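Mgp-operon protein 3 (Mycoplasma pneumoniae, PDB 6RJ1) is an immunodominant surface protein (P40/P90) that probably acts together with P1 in attaching the bacterium to its host cells. Local coordinates at residues S642-K645 with A646-K649; S198-N201 with S202-Q206; K119-P122 with R123-V127. All coordinates share one frame; numbering follows the deposited sequence.

In the fold
Contacts 1 and 2 lie on the same side of the chain's centre, and contact 3 lies on the opposite side. All three are at the surface. Contact 1, in the loop before strand 650-654, and contact 2, on the short helix 200-203, have centres 20 Å apart. Their nearest atoms are about 6 Å apart and do not touch. Contact 3 is the tip of the hairpin formed by strands 114-121 and 125-135. Its centre is 65 Å from that of contact 1 and 75 Å from that of contact 2. In chain order contact 3 comes first, then contact 2, then contact 1. Each is local packing within one continuous run of chain.

Contact 1 (S642-K645 with A646-K649); sequences SDQK and ATAK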
ATOM      1  N   SER A 642      19.854 -22.985  16.565  1.00 67.65           N
ATOM      2  CA  SER A 642      19.429 -23.365  17.920  1.00 68.27           C
ATOM      3  C   SER A 642      20.297 -22.789  19.052  1.00 74.80           C
ATOM      4  O   SER A 642      19.742 -22.262  20.019  1.00 75.58           O
ATOM      5  CB  SER A 642      19.323 -24.884  18.047  1.00 71.85           C
ATOM      6  OG  SER A 642      18.167 -25.254  18.782  1.00 82.59           O
ATOM      7  N   ASP A 643      21.646 -22.868  18.923  1.00 71.20           N
ATOM      8  CA  ASP A 643      22.583 -22.347  19.924  1.00 70.58           C
ATOM      9  C   ASP A 643      22.576 -20.808  20.022  1.00 75.26           C
ATOM     10  O   ASP A 643      22.942 -20.269  21.068  1.00 76.67           O
ATOM     11  CB  ASP A 643      24.006 -22.903  19.701  1.00 72.62           C
ATOM     12  CG  ASP A 643      24.794 -22.368  18.513  1.00 87.34           C
ATOM     13  OD1 ASP A 643      24.209 -21.631  17.691  1.00 89.42           O
ATOM     14  OD2 ASP A 643      26.001 -22.684  18.412  1.00 94.46           O
ATOM     15  N   GLN A 644      22.153 -20.109  18.943  1.00 70.63           N
ATOM     16  CA  GLN A 644      22.081 -18.644  18.896  1.00 70.33           C
ATOM     17  C   GLN A 644      20.710 -18.065  19.293  1.00 73.32           C
ATOM     18  O   GLN A 644      20.554 -16.842  19.302  1.00 72.69           O
ATOM     19  CB  GLN A 644      22.497 -18.121  17.513  1.00 71.88           C
ATOM     20  CG  GLN A 644      23.881 -17.495  17.489  1.00 91.17           C
ATOM     21  CD  GLN A 644      24.931 -18.519  17.151  1.00114.68           C
ATOM     22  OE1 GLN A 644      25.240 -18.758  15.981  1.00113.28           O
ATOM     23  NE2 GLN A 644      25.498 -19.151  18.167  1.00105.02           N
ATOM     24  N   LYS A 645      19.732 -18.928  19.629  1.00 69.27           N
ATOM     25  CA  LYS A 645      18.370 -18.510  19.980  1.00 68.97           C
ATOM     26  C   LYS A 645      18.297 -17.561  21.194  1.00 74.87           C
ATOM     27  O   LYS A 645      17.531 -16.605  21.165  1.00 75.25           O
ATOM     28  CB  LYS A 645      17.439 -19.719  20.167  1.00 69.95           C
ATOM     29  CG  LYS A 645      17.109 -20.426  18.857  1.00 76.01           C
ATOM     30  CD  LYS A 645      15.705 -21.010  18.816  1.00 79.45           C
ATOM     31  CE  LYS A 645      15.627 -22.434  19.326  1.00 86.82           C
ATOM     32  NZ  LYS A 645      14.358 -23.097  18.925  1.00 96.12           N
ATOM     33  N   ALA A 646      19.091 -17.810  22.238  1.00 71.90           N
ATOM     34  CA  ALA A 646      19.096 -16.979  23.443  1.00 71.45           C
ATOM     35  C   ALA A 646      19.792 -15.626  23.249  1.00 76.05           C
ATOM     36  O   ALA A 646      19.460 -14.666  23.941  1.00 75.53           O
ATOM     37  CB  ALA A 646      19.742 -17.737  24.586  1.00 71.64           C
ATOM     38  N   THR A 647      20.745 -15.558  22.306  1.00 73.22           N
ATOM     39  CA  THR A 647      21.579 -14.383  22.045  1.00 72.86           C
ATOM     40  C   THR A 647      21.234 -13.624  20.732  1.00 73.27           C
ATOM     41  O   THR A 647      21.875 -12.612  20.432  1.00 72.30           O
ATOM     42  CB  THR A 647      23.065 -14.816  22.108  1.00 87.43           C
ATOM     43  OG1 THR A 647      23.901 -13.658  22.144  1.00 96.27           O
ATOM     44  CG2 THR A 647      23.480 -15.752  20.962  1.00 84.08           C
ATOM     45  N   ALA A 648      20.228 -14.103  19.973  1.00 67.93           N
ATOM     46  CA  ALA A 648      19.795 -13.527  18.693  1.00 66.20           C
ATOM     47  C   ALA A 648      19.275 -12.101  18.824  1.00 69.84           C
ATOM     48  O   ALA A 648      18.601 -11.778  19.802  1.00 69.65           O
ATOM     49  CB  ALA A 648      18.748 -14.412  18.046  1.00 66.41           C
ATOM     50  N   LYS A 649      19.611 -11.245  17.832  1.00 65.66           N
ATOM     51  CA  LYS A 649      19.229  -9.833  17.771  1.00 64.57           C
ATOM     52  C   LYS A 649      18.614  -9.528  16.412  1.00 67.81           C
ATOM     53  O   LYS A 649      19.325  -9.134  15.484  1.00 68.43           O
ATOM     54  CB  LYS A 649      20.442  -8.920  18.019  1.00 67.02           C
ATOM     55  CG  LYS A 649      21.184  -9.173  19.321  1.00 79.22           C
ATOM     56  CD  LYS A 649      22.553  -8.510  19.334  1.00 86.03           C
ATOM     57  CE  LYS A 649      23.570  -9.334  20.076  1.00 99.67           C
ATOM     58  NZ  LYS A 649      23.254  -9.474  21.524  1.00109.92           N
TER
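Gln644 and Thr647 meet across a tight bend of the chain. Their side chains run abreast in one direction. The backbone link is weak: Thr647 N donates to Gln644 O at 3.3 Å, with an angle of 133° at the hydrogen. The Gln644 side chain can be followed outward. Its CB lies 4.3 Å from Thr647 CG2. Its CG comes closer, 3.9 Å from the same methyl group. Beyond CG the chain bends (chi2 91°) and carries the amide away from the threonine and back towards Asp643. There Gln644 NE2 lies 2.8 Å from Asp643 OD1, but the angle is too poor for a hydrogen bond. Thr647 turns its methyl branch inward. Its OG1 is anti to the backbone N (chi1 -168°), which leaves CG2 beside the bend, 3.5 Å from Gln644 O. Ala648, the buried member of the group, brings its CB to 3.3 Å from Gln644 O.

Outside the bend, Asn520 ND2 donates to both Lys645 O and Ala648 O, and ties the run to a neighbouring loop. The Lys645 side chain packs on Phe515 and Asp517. Lys649 forms a salt bridge with Asp522, and its backbone bonds to Met564. Lys645 and Ala646 both have right-handed helical backbone angles. With the bond from Thr647 N to Gln644 O, this is the pattern of a type I beta turn, here in the loop that leads into strand 650-654.

Contact 2 (S198-N201 with S202-Q206); sequences SSWN and SQRSQ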
ATOM      1  N   SER A 198      25.740 -31.212   4.607  1.00 79.77           N
ATOM      2  CA  SER A 198      25.466 -32.587   4.174  1.00 79.02           C
ATOM      3  C   SER A 198      24.735 -33.455   5.217  1.00 82.59           C
ATOM      4  O   SER A 198      24.194 -34.505   4.859  1.00 83.22           O
ATOM      5  CB  SER A 198      26.758 -33.270   3.733  1.00 81.75           C
ATOM      6  OG  SER A 198      27.718 -33.306   4.778  1.00 88.51           O
ATOM      7  N   SER A 199      24.711 -33.024   6.493  1.00 77.68           N
ATOM      8  CA  SER A 199      24.062 -33.759   7.582  1.00 76.70           C
ATOM      9  C   SER A 199      22.598 -33.337   7.802  1.00 77.22           C
ATOM     10  O   SER A 199      22.008 -33.688   8.828  1.00 76.04           O
ATOM     11  CB  SER A 199      24.879 -33.644   8.869  1.00 81.32           C
ATOM     12  OG  SER A 199      25.073 -32.291   9.247  1.00 91.98           O
ATOM     13  N   TRP A 200      22.014 -32.620   6.811  1.00 71.96           N
ATOM     14  CA  TRP A 200      20.634 -32.122   6.803  1.00 70.67           C
ATOM     15  C   TRP A 200      19.619 -33.253   6.982  1.00 76.51           C
ATOM     16  O   TRP A 200      18.910 -33.247   7.975  1.00 76.66           O
ATOM     17  CB  TRP A 200      20.349 -31.292   5.533  1.00 68.17           C
ATOM     18  CG  TRP A 200      18.911 -30.919   5.325  1.00 68.69           C
ATOM     19  CD1 TRP A 200      17.968 -31.635   4.647  1.00 71.41           C
ATOM     20  CD2 TRP A 200      18.265 -29.704   5.743  1.00 68.41           C
ATOM     21  NE1 TRP A 200      16.767 -30.963   4.648  1.00 70.49           N
ATOM     22  CE2 TRP A 200      16.926 -29.766   5.299  1.00 72.07           C
ATOM     23  CE3 TRP A 200      18.701 -28.548   6.414  1.00 69.35           C
ATOM     24  CZ2 TRP A 200      16.009 -28.732   5.536  1.00 71.20           C
ATOM     25  CZ3 TRP A 200      17.788 -27.529   6.658  1.00 70.53           C
ATOM     26  CH2 TRP A 200      16.461 -27.625   6.222  1.00 71.04           C
ATOM     27  N   ASN A 201      19.578 -34.228   6.052  1.00 74.26           N
ATOM     28  CA  ASN A 201      18.650 -35.373   6.045  1.00 74.66           C
ATOM     29  C   ASN A 201      18.601 -36.186   7.342  1.00 78.81           C
ATOM     30  O   ASN A 201      17.532 -36.688   7.695  1.00 78.80           O
ATOM     31  CB  ASN A 201      18.960 -36.312   4.879  1.00 77.49           C
ATOM     32  CG  ASN A 201      18.876 -35.672   3.511  1.00107.03           C
ATOM     33  OD1 ASN A 201      17.827 -35.146   3.098  1.00 92.67           O
ATOM     34  ND2 ASN A 201      19.986 -35.714   2.774  1.00103.43           N
ATOM     35  N   SER A 202      19.738 -36.336   8.033  1.00 75.14           N
ATOM     36  CA  SER A 202      19.823 -37.127   9.260  1.00 75.04           C
ATOM     37  C   SER A 202      19.575 -36.345  10.552  1.00 79.09           C
ATOM     38  O   SER A 202      19.200 -36.955  11.560  1.00 79.71           O
ATOM     39  CB  SER A 202      21.162 -37.854   9.336  1.00 77.55           C
ATOM     40  OG  SER A 202      22.242 -36.958   9.134  1.00 85.94           O
ATOM     41  N   GLN A 203      19.805 -35.019  10.542  1.00 74.18           N
ATOM     42  CA  GLN A 203      19.655 -34.191  11.743  1.00 73.47           C
ATOM     43  C   GLN A 203      18.546 -33.131  11.684  1.00 75.74           C
ATOM     44  O   GLN A 203      18.318 -32.478  12.701  1.00 75.23           O
ATOM     45  CB  GLN A 203      20.987 -33.537  12.110  1.00 74.81           C
ATOM     46  CG  GLN A 203      21.857 -34.401  13.000  1.00 93.85           C
ATOM     47  CD  GLN A 203      23.217 -33.785  13.192  1.00117.49           C
ATOM     48  OE1 GLN A 203      24.207 -34.261  12.635  1.00113.31           O
ATOM     49  NE2 GLN A 203      23.304 -32.711  13.972  1.00110.99           N
ATOM     50  N   ARG A 204      17.846 -32.975  10.537  1.00 71.36           N
ATOM     51  CA  ARG A 204      16.746 -32.015  10.373  1.00 71.18           C
ATOM     52  C   ARG A 204      15.654 -32.192  11.433  1.00 76.74           C
ATOM     53  O   ARG A 204      15.139 -31.204  11.952  1.00 76.44           O
ATOM     54  CB  ARG A 204      16.149 -32.045   8.946  1.00 70.55           C
ATOM     55  CG  ARG A 204      15.789 -33.428   8.398  1.00 77.05           C
ATOM     56  CD  ARG A 204      14.642 -33.362   7.421  1.00 82.73           C
ATOM     57  NE  ARG A 204      14.477 -34.631   6.716  1.00 87.39           N
ATOM     58  CZ  ARG A 204      14.471 -34.774   5.397  1.00 94.76           C
ATOM     59  NH1 ARG A 204      14.322 -35.972   4.856  1.00 80.31           N
ATOM     60  NH2 ARG A 204      14.722 -33.740   4.610  1.00 80.82           N
ATOM     61  N   SER A 205      15.347 -33.463  11.769  1.00 74.62           N
ATOM     62  CA  SER A 205      14.356 -33.911  12.743  1.00 74.88           C
ATOM     63  C   SER A 205      14.574 -33.283  14.131  1.00 79.42           C
ATOM     64  O   SER A 205      13.614 -32.771  14.729  1.00 79.88           O
ATOM     65  CB  SER A 205      14.379 -35.433  12.831  1.00 79.12           C
ATOM     66  OG  SER A 205      13.307 -35.939  13.608  1.00 92.05           O
ATOM     67  N   GLN A 206      15.844 -33.273  14.606  1.00 74.74           N
ATOM     68  CA  GLN A 206      16.225 -32.709  15.905  1.00 74.27           C
ATOM     69  C   GLN A 206      16.573 -31.201  15.839  1.00 76.91           C
ATOM     70  O   GLN A 206      17.175 -30.661  16.769  1.00 77.49           O
ATOM     71  CB  GLN A 206      17.346 -33.541  16.573  1.00 75.55           C
ATOM     72  CG  GLN A 206      18.707 -33.459  15.894  1.00 94.20           C
ATOM     73  CD  GLN A 206      19.409 -34.787  15.859  1.00118.49           C
ATOM     74  OE1 GLN A 206      18.883 -35.788  15.355  1.00113.24           O
ATOM     75  NE2 GLN A 206      20.625 -34.815  16.375  1.00114.94           N
TER
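The backbone from Ser199 to Arg204 coils through a little more than one helical turn, with Gln203 N bonded to Ser199 O at 3.1 Å and Arg204 N to Trp200 O at 2.8 Å. Gln203 N also makes a weak bond to Trp200 O. Ser202 OG adds a second, weak bond to Ser199 O. Ser199 occupies the N-cap position of the short helix 200-203, but its hydroxyl does not cap: it bonds back to Gln196 O.

The main side-chain meeting is between Trp200 and Arg204, one turn apart. Arg204 CB lies over one face of the indole. The two side chains cross at about a right angle, and the indole and guanidinium planes are 82° apart. Trp200 NE1 and Arg204 NH2 are 3.4 Å apart, but both are donors. They converge on Asn212 O, which takes a hydrogen bond from the indole and a weak one from the arginine. On the guanidinium, Asn201 CA sits 4.2 Å above the plane, over its centre. Asn201 OD1 is 3.7 Å from Arg204 NH2, too far for a bond. Trp200 also packs on Gln187 and Asp188 of helix 187-192, and on Leu209 and Pro215.

Contact 3 (K119-P122 with R123-V127); sequences KAAP and RATWV
Lys119 and Val127 form an antiparallel hydrogen-bonded pair near the end of a beta hairpin, strands 114-121 and 125-135. Lys119 N meets Val127 O at 2.8 Å, and Val127 N meets Lys119 O at 2.9 Å. The last such pair before the turn is Ala121 with Thr125. Between them Pro122, Arg123 and Ala124 reverse the chain, and both Arg123 and Ala124 have left-handed helical backbone angles.

Lys119, Ala121, Thr125 and Val127 share one face of the sheet. The Lys119 side chain runs abreast of Val127. Its CG is tucked over the backbone (chi1 68°), and the chain stays extended until it bends at the last torsion. CE and NZ of Lys119 thus pass along the CG1 branch of Val127, with NZ 3.6 Å from that methyl. The charged NZ has a long, weak ion pair with Glu129. The other branch, Val127 CG2, touches Ala121 CB at 3.6 Å.

Ala120 and Trp126 lie on the other face as a non-hydrogen-bonded pair. The indole swings back across the hairpin, and its six-membered ring packs against the facing strand. Trp126 CZ3 lies 3.8 Å from Ala120 CB, while CE3 approaches Lys119 C obliquely. The backbone of Ala120 is bonded to Thr51, just before strand 52-59, the neighbour of strand 114-121 in the sheet.

A chi1 of 63° turns the Thr125 hydroxyl back toward the loop, where Thr125 OG1 donates to Pro122 O at 2.7 Å, tilted 18° from the carbonyl plane.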
ATOM      1  N   LYS A 119     -19.068  25.014   6.887  1.00 78.15           N
ATOM      2  CA  LYS A 119     -20.529  24.994   6.921  1.00 79.40           C
ATOM      3  C   LYS A 119     -21.045  25.724   5.695  1.00 86.39           C
ATOM      4  O   LYS A 119     -20.422  26.704   5.271  1.00 86.38           O
ATOM      5  CB  LYS A 119     -21.096  25.594   8.225  1.00 81.87           C
ATOM      6  CG  LYS A 119     -20.926  27.097   8.458  1.00 96.16           C
ATOM      7  CD  LYS A 119     -21.782  27.560   9.636  1.00106.32           C
ATOM      8  CE  LYS A 119     -21.362  28.914  10.156  1.00115.47           C
ATOM      9  NZ  LYS A 119     -20.076  28.862  10.921  1.00118.72           N
ATOM     10  N   ALA A 120     -22.163  25.261   5.128  1.00 84.46           N
ATOM     11  CA  ALA A 120     -22.745  25.896   3.952  1.00 84.88           C
ATOM     12  C   ALA A 120     -23.285  27.280   4.283  1.00 90.10           C
ATOM     13  O   ALA A 120     -23.734  27.519   5.405  1.00 89.78           O
ATOM     14  CB  ALA A 120     -23.837  25.025   3.369  1.00 85.68           C
ATOM     15  N   ALA A 121     -23.159  28.205   3.332  1.00 88.27           N
ATOM     16  CA  ALA A 121     -23.619  29.584   3.449  1.00 89.24           C
ATOM     17  C   ALA A 121     -24.385  29.974   2.164  1.00 95.22           C
ATOM     18  O   ALA A 121     -24.249  29.266   1.160  1.00 94.60           O
ATOM     19  CB  ALA A 121     -22.430  30.503   3.674  1.00 90.01           C
ATOM     20  N   PRO A 122     -25.203  31.059   2.150  1.00 93.66           N
ATOM     21  CA  PRO A 122     -25.965  31.388   0.924  1.00 94.13           C
ATOM     22  C   PRO A 122     -25.126  31.651  -0.331  1.00 98.83           C
ATOM     23  O   PRO A 122     -23.919  31.880  -0.228  1.00 98.86           O
ATOM     24  CB  PRO A 122     -26.793  32.613   1.330  1.00 95.72           C
ATOM     25  CG  PRO A 122     -26.100  33.175   2.514  1.00100.02           C
ATOM     26  CD  PRO A 122     -25.531  31.999   3.239  1.00 95.53           C
ATOM     27  N   ARG A 123     -25.776  31.586  -1.518  1.00 94.68           N
ATOM     28  CA  ARG A 123     -25.176  31.776  -2.848  1.00 94.11           C
ATOM     29  C   ARG A 123     -24.090  30.712  -3.162  1.00 96.75           C
ATOM     30  O   ARG A 123     -23.133  30.988  -3.894  1.00 96.68           O
ATOM     31  CB  ARG A 123     -24.669  33.225  -3.043  1.00 94.60           C
ATOM     32  CG  ARG A 123     -25.793  34.253  -3.155  1.00105.79           C
ATOM     33  CD  ARG A 123     -25.263  35.638  -3.452  1.00119.63           C
ATOM     34  NE  ARG A 123     -26.273  36.470  -4.112  1.00135.75           N
ATOM     35  CZ  ARG A 123     -26.239  36.825  -5.395  1.00150.78           C
ATOM     36  NH1 ARG A 123     -27.206  37.574  -5.907  1.00138.89           N
ATOM     37  NH2 ARG A 123     -25.231  36.441  -6.172  1.00133.52           N
ATOM     38  N   ALA A 124     -24.287  29.483  -2.631  1.00 91.69           N
ATOM     39  CA  ALA A 124     -23.398  28.316  -2.748  1.00 91.13           C
ATOM     40  C   ALA A 124     -21.961  28.624  -2.303  1.00 94.06           C
ATOM     41  O   ALA A 124     -20.993  28.384  -3.034  1.00 94.04           O
ATOM     42  CB  ALA A 124     -23.442  27.718  -4.153  1.00 91.79           C
ATOM     43  N   THR A 125     -21.842  29.187  -1.093  1.00 89.08           N
ATOM     44  CA  THR A 125     -20.562  29.553  -0.486  1.00 87.71           C
ATOM     45  C   THR A 125     -20.338  28.736   0.783  1.00 89.09           C
ATOM     46  O   THR A 125     -21.266  28.084   1.267  1.00 87.98           O
ATOM     47  CB  THR A 125     -20.463  31.069  -0.242  1.00 90.87           C
ATOM     48  OG1 THR A 125     -21.458  31.459   0.692  1.00 91.74           O
ATOM     49  CG2 THR A 125     -20.585  31.893  -1.520  1.00 85.60           C
ATOM     50  N   TRP A 126     -19.100  28.761   1.305  1.00 84.55           N
ATOM     51  CA  TRP A 126     -18.712  28.012   2.500  1.00 83.39           C
ATOM     52  C   TRP A 126     -18.046  28.903   3.526  1.00 87.34           C
ATOM     53  O   TRP A 126     -17.199  29.725   3.180  1.00 87.54           O
ATOM     54  CB  TRP A 126     -17.792  26.844   2.128  1.00 81.35           C
ATOM     55  CG  TRP A 126     -18.444  25.846   1.224  1.00 81.82           C
ATOM     56  CD1 TRP A 126     -18.399  25.819  -0.137  1.00 84.45           C
ATOM     57  CD2 TRP A 126     -19.282  24.754   1.620  1.00 81.62           C
ATOM     58  NE1 TRP A 126     -19.144  24.770  -0.615  1.00 83.75           N
ATOM     59  CE2 TRP A 126     -19.693  24.094   0.443  1.00 85.29           C
ATOM     60  CE3 TRP A 126     -19.708  24.252   2.861  1.00 82.74           C
ATOM     61  CZ2 TRP A 126     -20.516  22.961   0.468  1.00 84.51           C
ATOM     62  CZ3 TRP A 126     -20.537  23.141   2.885  1.00 84.16           C
ATOM     63  CH2 TRP A 126     -20.921  22.499   1.701  1.00 84.73           C
ATOM     64  N   VAL A 127     -18.428  28.721   4.795  1.00 83.31           N
ATOM     65  CA  VAL A 127     -17.898  29.448   5.949  1.00 82.74           C
ATOM     66  C   VAL A 127     -17.043  28.462   6.744  1.00 85.04           C
ATOM     67  O   VAL A 127     -17.458  27.316   6.920  1.00 85.20           O
ATOM     68  CB  VAL A 127     -19.061  30.058   6.791  1.00 86.50           C
ATOM     69  CG1 VAL A 127     -18.585  30.570   8.146  1.00 86.16           C
ATOM     70  CG2 VAL A 127     -19.751  31.175   6.025  1.00 86.18           C
TER